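Local coordinates for protein histidine acid phosphatase (PDB 4ARU) that is a histidine acid phosphatase of branch 2 of the histidine phosphatase superfamily, at residues A[86-100]-A[114-128]. Residues are numbered along the deposited sequence; the frame is centred on the assembly and turned at random. Where two conformers were deposited one is given.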
loop_
_atom_site.group_PDB
_atom_site.type_symbol
_atom_site.label_atom_id
_atom_site.label_comp_id
_atom_site.label_asym_id
_atom_site.label_seq_id
_atom_site.Cartn_x
_atom_site.Cartn_y
_atom_site.Cartn_z
ATOM N N TYR A 86 -15.475 -7.745 -8.912
ATOM C CA TYR A 86 -15.998 -6.623 -8.179
ATOM C C TYR A 86 -14.887 -5.745 -7.709
ATOM O O TYR A 86 -13.929 -6.212 -7.140
ATOM C CB TYR A 86 -16.833 -7.096 -7.000
ATOM C CG TYR A 86 -17.563 -6.022 -6.202
ATOM C CD1 TYR A 86 -16.937 -5.272 -5.265
ATOM C CD2 TYR A 86 -18.917 -5.884 -6.319
ATOM C CE1 TYR A 86 -17.628 -4.310 -4.512
ATOM C CE2 TYR A 86 -19.621 -4.926 -5.605
ATOM C CZ TYR A 86 -18.961 -4.143 -4.687
ATOM O OH TYR A 86 -19.650 -3.223 -3.910
ATOM N N VAL A 87 -15.030 -4.431 -7.926
ATOM C CA VAL A 87 -14.109 -3.424 -7.456
ATOM C C VAL A 87 -14.767 -2.523 -6.429
ATOM O O VAL A 87 -15.785 -1.954 -6.702
ATOM C CB VAL A 87 -13.535 -2.530 -8.612
ATOM C CG1 VAL A 87 -12.672 -1.446 -8.023
ATOM C CG2 VAL A 87 -12.786 -3.358 -9.634
ATOM N N TRP A 88 -14.125 -2.383 -5.278
ATOM C CA TRP A 88 -14.452 -1.348 -4.291
ATOM C C TRP A 88 -13.284 -0.380 -4.212
ATOM O O TRP A 88 -12.206 -0.776 -3.806
ATOM C CB TRP A 88 -14.778 -1.911 -2.910
ATOM C CG TRP A 88 -15.301 -0.849 -2.000
ATOM C CD1 TRP A 88 -14.591 -0.102 -1.075
ATOM C CD2 TRP A 88 -16.599 -0.278 -2.025
ATOM N NE1 TRP A 88 -15.384 0.842 -0.512
ATOM C CE2 TRP A 88 -16.624 0.759 -1.050
ATOM C CE3 TRP A 88 -17.777 -0.578 -2.709
ATOM C CZ2 TRP A 88 -17.772 1.502 -0.770
ATOM C CZ3 TRP A 88 -18.913 0.145 -2.409
ATOM C CH2 TRP A 88 -18.897 1.210 -1.491
ATOM N N ALA A 89 -13.483 0.868 -4.611
ATOM C CA ALA A 89 -12.441 1.868 -4.554
ATOM C C ALA A 89 -12.748 2.897 -3.498
ATOM O O ALA A 89 -13.910 3.221 -3.270
ATOM C CB ALA A 89 -12.318 2.595 -5.901
ATOM N N ASP A 90 -11.683 3.439 -2.885
ATOM C CA ASP A 90 -11.854 4.593 -2.024
ATOM C C ASP A 90 -12.317 5.781 -2.854
ATOM O O ASP A 90 -12.279 5.778 -4.075
ATOM C CB ASP A 90 -10.553 4.922 -1.277
ATOM C CG ASP A 90 -10.760 5.767 -0.013
ATOM O OD1 ASP A 90 -11.888 6.045 0.433
ATOM O OD2 ASP A 90 -9.675 6.135 0.523
ATOM N N VAL A 91 -12.717 6.820 -2.150
ATOM C CA VAL A 91 -13.401 7.965 -2.731
ATOM C C VAL A 91 -12.557 8.841 -3.649
ATOM O O VAL A 91 -13.138 9.593 -4.446
ATOM C CB VAL A 91 -14.020 8.860 -1.650
ATOM C CG1 VAL A 91 -15.132 8.092 -1.033
ATOM C CG2 VAL A 91 -13.041 9.369 -0.596
ATOM N N ASP A 92 -11.233 8.786 -3.498
ATOM C CA ASP A 92 -10.371 9.718 -4.207
ATOM C C ASP A 92 -10.331 9.436 -5.710
ATOM O O ASP A 92 -10.544 8.326 -6.173
ATOM C CB ASP A 92 -8.952 9.643 -3.634
ATOM C CG ASP A 92 -8.911 9.946 -2.176
ATOM O OD1 ASP A 92 -9.416 11.041 -1.806
ATOM O OD2 ASP A 92 -8.471 9.058 -1.420
ATOM N N GLN A 93 -10.044 10.463 -6.476
ATOM C CA GLN A 93 -9.836 10.300 -7.890
ATOM C C GLN A 93 -8.809 9.190 -8.141
ATOM O O GLN A 93 -8.973 8.316 -9.018
ATOM C CB GLN A 93 -9.403 11.643 -8.519
ATOM C CG GLN A 93 -9.203 11.625 -10.032
ATOM C CD GLN A 93 -7.814 11.285 -10.499
ATOM O OE1 GLN A 93 -6.971 10.885 -9.752
ATOM N NE2 GLN A 93 -7.609 11.437 -11.806
ATOM N N ARG A 94 -7.711 9.205 -7.395
ATOM C CA ARG A 94 -6.592 8.302 -7.691
ATOM C C ARG A 94 -7.017 6.847 -7.505
ATOM O O ARG A 94 -6.555 5.978 -8.256
ATOM C CB ARG A 94 -5.359 8.667 -6.877
ATOM C CG ARG A 94 -5.528 8.672 -5.371
ATOM C CD ARG A 94 -4.216 9.158 -4.705
ATOM N NE ARG A 94 -4.401 9.384 -3.279
ATOM C CZ ARG A 94 -4.768 10.529 -2.740
ATOM N NH1 ARG A 94 -5.015 11.575 -3.514
ATOM N NH2 ARG A 94 -4.929 10.639 -1.431
ATOM N N THR A 95 -7.850 6.576 -6.512
ATOM C CA THR A 95 -8.287 5.212 -6.228
ATOM C C THR A 95 -9.447 4.794 -7.174
ATOM O O THR A 95 -9.432 3.678 -7.682
ATOM C CB THR A 95 -8.719 5.057 -4.744
ATOM O OG1 THR A 95 -9.495 6.177 -4.331
ATOM C CG2 THR A 95 -7.531 4.994 -3.847
ATOM N N ARG A 96 -10.406 5.680 -7.432
ATOM C CA ARG A 96 -11.448 5.355 -8.381
ATOM C C ARG A 96 -10.844 5.059 -9.743
ATOM O O ARG A 96 -11.222 4.074 -10.409
ATOM C CB ARG A 96 -12.492 6.474 -8.475
ATOM C CG ARG A 96 -13.330 6.589 -7.230
ATOM C CD ARG A 96 -14.439 7.609 -7.266
ATOM N NE ARG A 96 -13.916 8.978 -7.182
ATOM C CZ ARG A 96 -13.765 9.806 -8.205
ATOM N NH1 ARG A 96 -14.053 9.442 -9.444
ATOM N NH2 ARG A 96 -13.281 11.010 -7.966
ATOM N N LYS A 97 -9.913 5.892 -10.221
ATOM C CA LYS A 97 -9.361 5.674 -11.528
ATOM C C LYS A 97 -8.459 4.436 -11.553
ATOM O O LYS A 97 -8.312 3.776 -12.595
ATOM C CB LYS A 97 -8.601 6.902 -11.990
ATOM C CG LYS A 97 -9.496 8.100 -12.172
ATOM C CD LYS A 97 -10.406 7.962 -13.332
ATOM C CE LYS A 97 -11.035 9.328 -13.644
ATOM N NZ LYS A 97 -11.412 9.389 -15.094
ATOM N N THR A 98 -7.824 4.118 -10.444
ATOM C CA THR A 98 -7.101 2.839 -10.376
ATOM C C THR A 98 -8.068 1.666 -10.585
ATOM O O THR A 98 -7.768 0.747 -11.311
ATOM C CB THR A 98 -6.425 2.690 -9.001
ATOM O OG1 THR A 98 -5.361 3.664 -8.930
ATOM C CG2 THR A 98 -5.829 1.341 -8.810
ATOM N N GLY A 99 -9.218 1.675 -9.895
ATOM C CA GLY A 99 -10.177 0.616 -10.071
ATOM C C GLY A 99 -10.596 0.492 -11.516
ATOM O O GLY A 99 -10.703 -0.626 -12.053
ATOM N N GLU A 100 -10.892 1.621 -12.166
ATOM C CA GLU A 100 -11.269 1.582 -13.604
ATOM C C GLU A 100 -10.136 1.048 -14.512
ATOM O O GLU A 100 -10.403 0.288 -15.426
ATOM C CB GLU A 100 -11.742 2.954 -14.066
ATOM C CG GLU A 100 -13.072 3.284 -13.377
ATOM C CD GLU A 100 -13.725 4.588 -13.738
ATOM O OE1 GLU A 100 -13.078 5.470 -14.362
ATOM O OE2 GLU A 100 -14.948 4.680 -13.427
ATOM N N ILE A 114 -16.782 0.172 -11.547
ATOM C CA ILE A 114 -16.422 0.084 -10.132
ATOM C C ILE A 114 -17.556 0.459 -9.199
ATOM O O ILE A 114 -18.569 1.020 -9.605
ATOM C CB ILE A 114 -15.217 1.007 -9.808
ATOM C CG1 ILE A 114 -15.579 2.479 -9.865
ATOM C CG2 ILE A 114 -14.030 0.718 -10.727
ATOM C CD1 ILE A 114 -14.515 3.378 -9.262
ATOM N N HIS A 115 -17.356 0.116 -7.933
ATOM C CA HIS A 115 -18.174 0.588 -6.875
ATOM C C HIS A 115 -17.366 1.440 -5.911
ATOM O O HIS A 115 -16.200 1.171 -5.689
ATOM C CB HIS A 115 -18.772 -0.586 -6.107
ATOM C CG HIS A 115 -19.651 -1.458 -6.929
ATOM N ND1 HIS A 115 -19.165 -2.385 -7.813
ATOM C CD2 HIS A 115 -20.987 -1.520 -7.018
ATOM C CE1 HIS A 115 -20.165 -2.993 -8.411
ATOM N NE2 HIS A 115 -21.297 -2.519 -7.922
ATOM N N HIS A 116 -18.040 2.409 -5.286
ATOM C CA HIS A 116 -17.446 3.273 -4.270
ATOM C C HIS A 116 -18.506 3.964 -3.450
ATOM O O HIS A 116 -19.696 3.919 -3.744
ATOM C CB HIS A 116 -16.453 4.294 -4.907
ATOM C CG HIS A 116 -17.097 5.318 -5.782
ATOM N ND1 HIS A 116 -17.745 6.425 -5.274
ATOM C CD2 HIS A 116 -17.175 5.426 -7.127
ATOM C CE1 HIS A 116 -18.209 7.170 -6.272
ATOM N NE2 HIS A 116 -17.882 6.578 -7.407
ATOM N N GLN A 117 -18.088 4.555 -2.342
ATOM C CA GLN A 117 -19.018 5.221 -1.478
ATOM C C GLN A 117 -19.715 6.327 -2.253
ATOM O O GLN A 117 -19.064 7.073 -2.907
ATOM C CB GLN A 117 -18.257 5.807 -0.282
ATOM C CG GLN A 117 -19.118 6.660 0.625
ATOM C CD GLN A 117 -18.424 6.968 1.924
ATOM O OE1 GLN A 117 -18.364 6.103 2.805
ATOM N NE2 GLN A 117 -17.835 8.134 2.029
ATOM N N GLN A 118 -21.013 6.472 -2.058
ATOM C CA GLN A 118 -21.761 7.508 -2.780
ATOM C C GLN A 118 -21.241 8.921 -2.610
ATOM O O GLN A 118 -21.080 9.691 -3.578
ATOM C CB GLN A 118 -23.180 7.491 -2.274
ATOM C CG GLN A 118 -23.982 6.327 -2.805
ATOM C CD GLN A 118 -24.627 6.619 -4.186
ATOM O OE1 GLN A 118 -24.075 7.300 -5.067
ATOM N NE2 GLN A 118 -25.781 6.055 -4.377
ATOM N N ASN A 119 -21.058 9.306 -1.358
ATOM C CA ASN A 119 -20.531 10.614 -1.053
ATOM C C ASN A 119 -19.010 10.630 -1.041
ATOM O O ASN A 119 -18.383 10.117 -0.116
ATOM C CB ASN A 119 -21.077 11.106 0.295
ATOM C CG ASN A 119 -20.767 12.566 0.534
ATOM O OD1 ASN A 119 -19.739 13.088 0.147
ATOM N ND2 ASN A 119 -21.675 13.232 1.168
ATOM N N THR A 120 -18.389 11.172 -2.089
ATOM C CA THR A 120 -16.951 11.191 -2.199
ATOM C C THR A 120 -16.243 12.307 -1.444
ATOM O O THR A 120 -15.025 12.309 -1.428
ATOM C CB THR A 120 -16.450 11.217 -3.677
ATOM O OG1 THR A 120 -16.938 12.393 -4.323
ATOM C CG2 THR A 120 -16.936 10.000 -4.424
ATOM N N GLN A 121 -17.002 13.195 -0.800
ATOM C CA GLN A 121 -16.486 14.341 -0.073
ATOM C C GLN A 121 -16.271 13.994 1.423
ATOM O O GLN A 121 -15.935 14.877 2.229
ATOM C CB GLN A 121 -17.489 15.506 -0.206
ATOM C CG GLN A 121 -17.965 15.825 -1.630
ATOM C CD GLN A 121 -16.812 16.225 -2.521
ATOM O OE1 GLN A 121 -15.719 16.506 -2.030
ATOM N NE2 GLN A 121 -17.038 16.240 -3.833
ATOM N N GLN A 122 -16.588 12.765 1.806
ATOM C CA GLN A 122 -16.438 12.318 3.184
ATOM C C GLN A 122 -15.616 11.046 3.119
ATOM O O GLN A 122 -15.637 10.325 2.127
ATOM C CB GLN A 122 -17.771 11.983 3.819
ATOM C CG GLN A 122 -18.759 13.132 3.877
ATOM C CD GLN A 122 -19.963 12.748 4.685
ATOM O OE1 GLN A 122 -20.434 11.606 4.626
ATOM N NE2 GLN A 122 -20.470 13.689 5.452
ATOM N N ALA A 123 -14.892 10.758 4.192
ATOM C CA ALA A 123 -14.135 9.528 4.322
ATOM C C ALA A 123 -15.033 8.294 4.183
ATOM O O ALA A 123 -16.154 8.286 4.603
ATOM C CB ALA A 123 -13.417 9.497 5.662
ATOM N N ASP A 124 -14.453 7.259 3.578
ATOM C CA ASP A 124 -15.030 5.922 3.542
ATOM C C ASP A 124 -14.479 5.194 4.758
ATOM O O ASP A 124 -13.274 5.005 4.813
ATOM C CB ASP A 124 -14.711 5.242 2.194
ATOM C CG ASP A 124 -15.216 3.818 2.102
ATOM O OD1 ASP A 124 -15.635 3.254 3.144
ATOM O OD2 ASP A 124 -15.223 3.287 0.962
ATOM N N PRO A 125 -15.367 4.819 5.703
ATOM C CA PRO A 125 -14.853 4.176 6.920
ATOM C C PRO A 125 -14.188 2.836 6.717
ATOM O O PRO A 125 -13.468 2.337 7.611
ATOM C CB PRO A 125 -16.086 4.013 7.758
ATOM C CG PRO A 125 -17.159 3.764 6.744
ATOM C CD PRO A 125 -16.837 4.814 5.710
ATOM N N LEU A 126 -14.337 2.228 5.538
ATOM C CA LEU A 126 -13.591 1.017 5.258
ATOM C C LEU A 126 -12.104 1.308 5.145
ATOM O O LEU A 126 -11.282 0.494 5.593
ATOM C CB LEU A 126 -14.026 0.390 3.940
ATOM C CG LEU A 126 -13.362 -0.919 3.557
ATOM C CD1 LEU A 126 -13.653 -2.049 4.535
ATOM C CD2 LEU A 126 -13.829 -1.314 2.179
ATOM N N PHE A 127 -11.758 2.459 4.588
ATOM C CA PHE A 127 -10.376 2.845 4.374
ATOM C C PHE A 127 -9.818 3.716 5.499
ATOM O O PHE A 127 -8.584 3.634 5.753
ATOM C CB PHE A 127 -10.196 3.602 3.058
ATOM C CG PHE A 127 -10.490 2.735 1.836
ATOM C CD1 PHE A 127 -9.522 1.904 1.308
ATOM C CD2 PHE A 127 -11.740 2.754 1.230
ATOM C CE1 PHE A 127 -9.794 1.089 0.249
ATOM C CE2 PHE A 127 -12.022 1.963 0.131
ATOM C CZ PHE A 127 -11.027 1.141 -0.372
ATOM N N HIS A 128 -10.667 4.547 6.093
ATOM C CA HIS A 128 -10.268 5.545 7.074
ATOM C C HIS A 128 -11.272 5.603 8.226
ATOM O O HIS A 128 -12.018 6.598 8.416
ATOM C CB HIS A 128 -10.100 6.915 6.432
ATOM C CG HIS A 128 -9.022 6.955 5.418
ATOM N ND1 HIS A 128 -9.274 6.903 4.059
ATOM C CD2 HIS A 128 -7.678 6.959 5.546
ATOM C CE1 HIS A 128 -8.136 6.944 3.403
ATOM N NE2 HIS A 128 -7.147 6.979 4.278
HETATM O O HOH W 1 -17.131 -3.723 -9.783
HETATM O O HOH W 2 -15.373 4.518 -1.379
HETATM O O HOH W 3 -11.722 7.448 2.705
HETATM O O HOH W 4 -12.487 12.549 -3.008
HETATM O O HOH W 5 -16.600 2.664 -13.272
#
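W88 pushes its indole across the 114-128 segment: CG lies anti to the backbone N (chi1 -171°), which swings the ring over to D124. There NE1 donates to D124 OD2 at 2.9 Å, close to the indole plane and on the syn lone pair, with the carboxylate turned almost perpendicular to the ring. CA of H116 sits over the six-membered ring in a CH-pi contact, while F127 meets the indole rim to rim, their planes nearly parallel. D124 OD2 also accepts a hydrogen bond from a water that donates to A89 O and accepts from Q117 N, so two donors grip this oxygen.

Two residues earlier on the strand, Y86 stacks offset on H115, ring centroids 4.2 Å apart and planes at 10°. Y86 OH is hydrogen-bonded to P292 O and H115 NE2 to D293 OD2. Over the F127 ring lies D90 CB, 3.6 Å from its centroid, and D90 OD2 bonds to H306 NE2. R96 CD lies over one face of the H116 ring, and the bend at chi3 (-73°) turns NE to V91 O. I114 fits CG2 against V87 CG1 (3.7 Å) and the backbone at G99.

Backbone hydrogen bonds from H115 N to V87 O and from A89 N to H115 O join the parallel strands 85-89 and 115-116 of a beta-alpha-beta unit. Helix 93-106 makes the crossover, strand 300-305 pairs with 85-89 in the same mixed sheet, and helix 264-282 packs against L126.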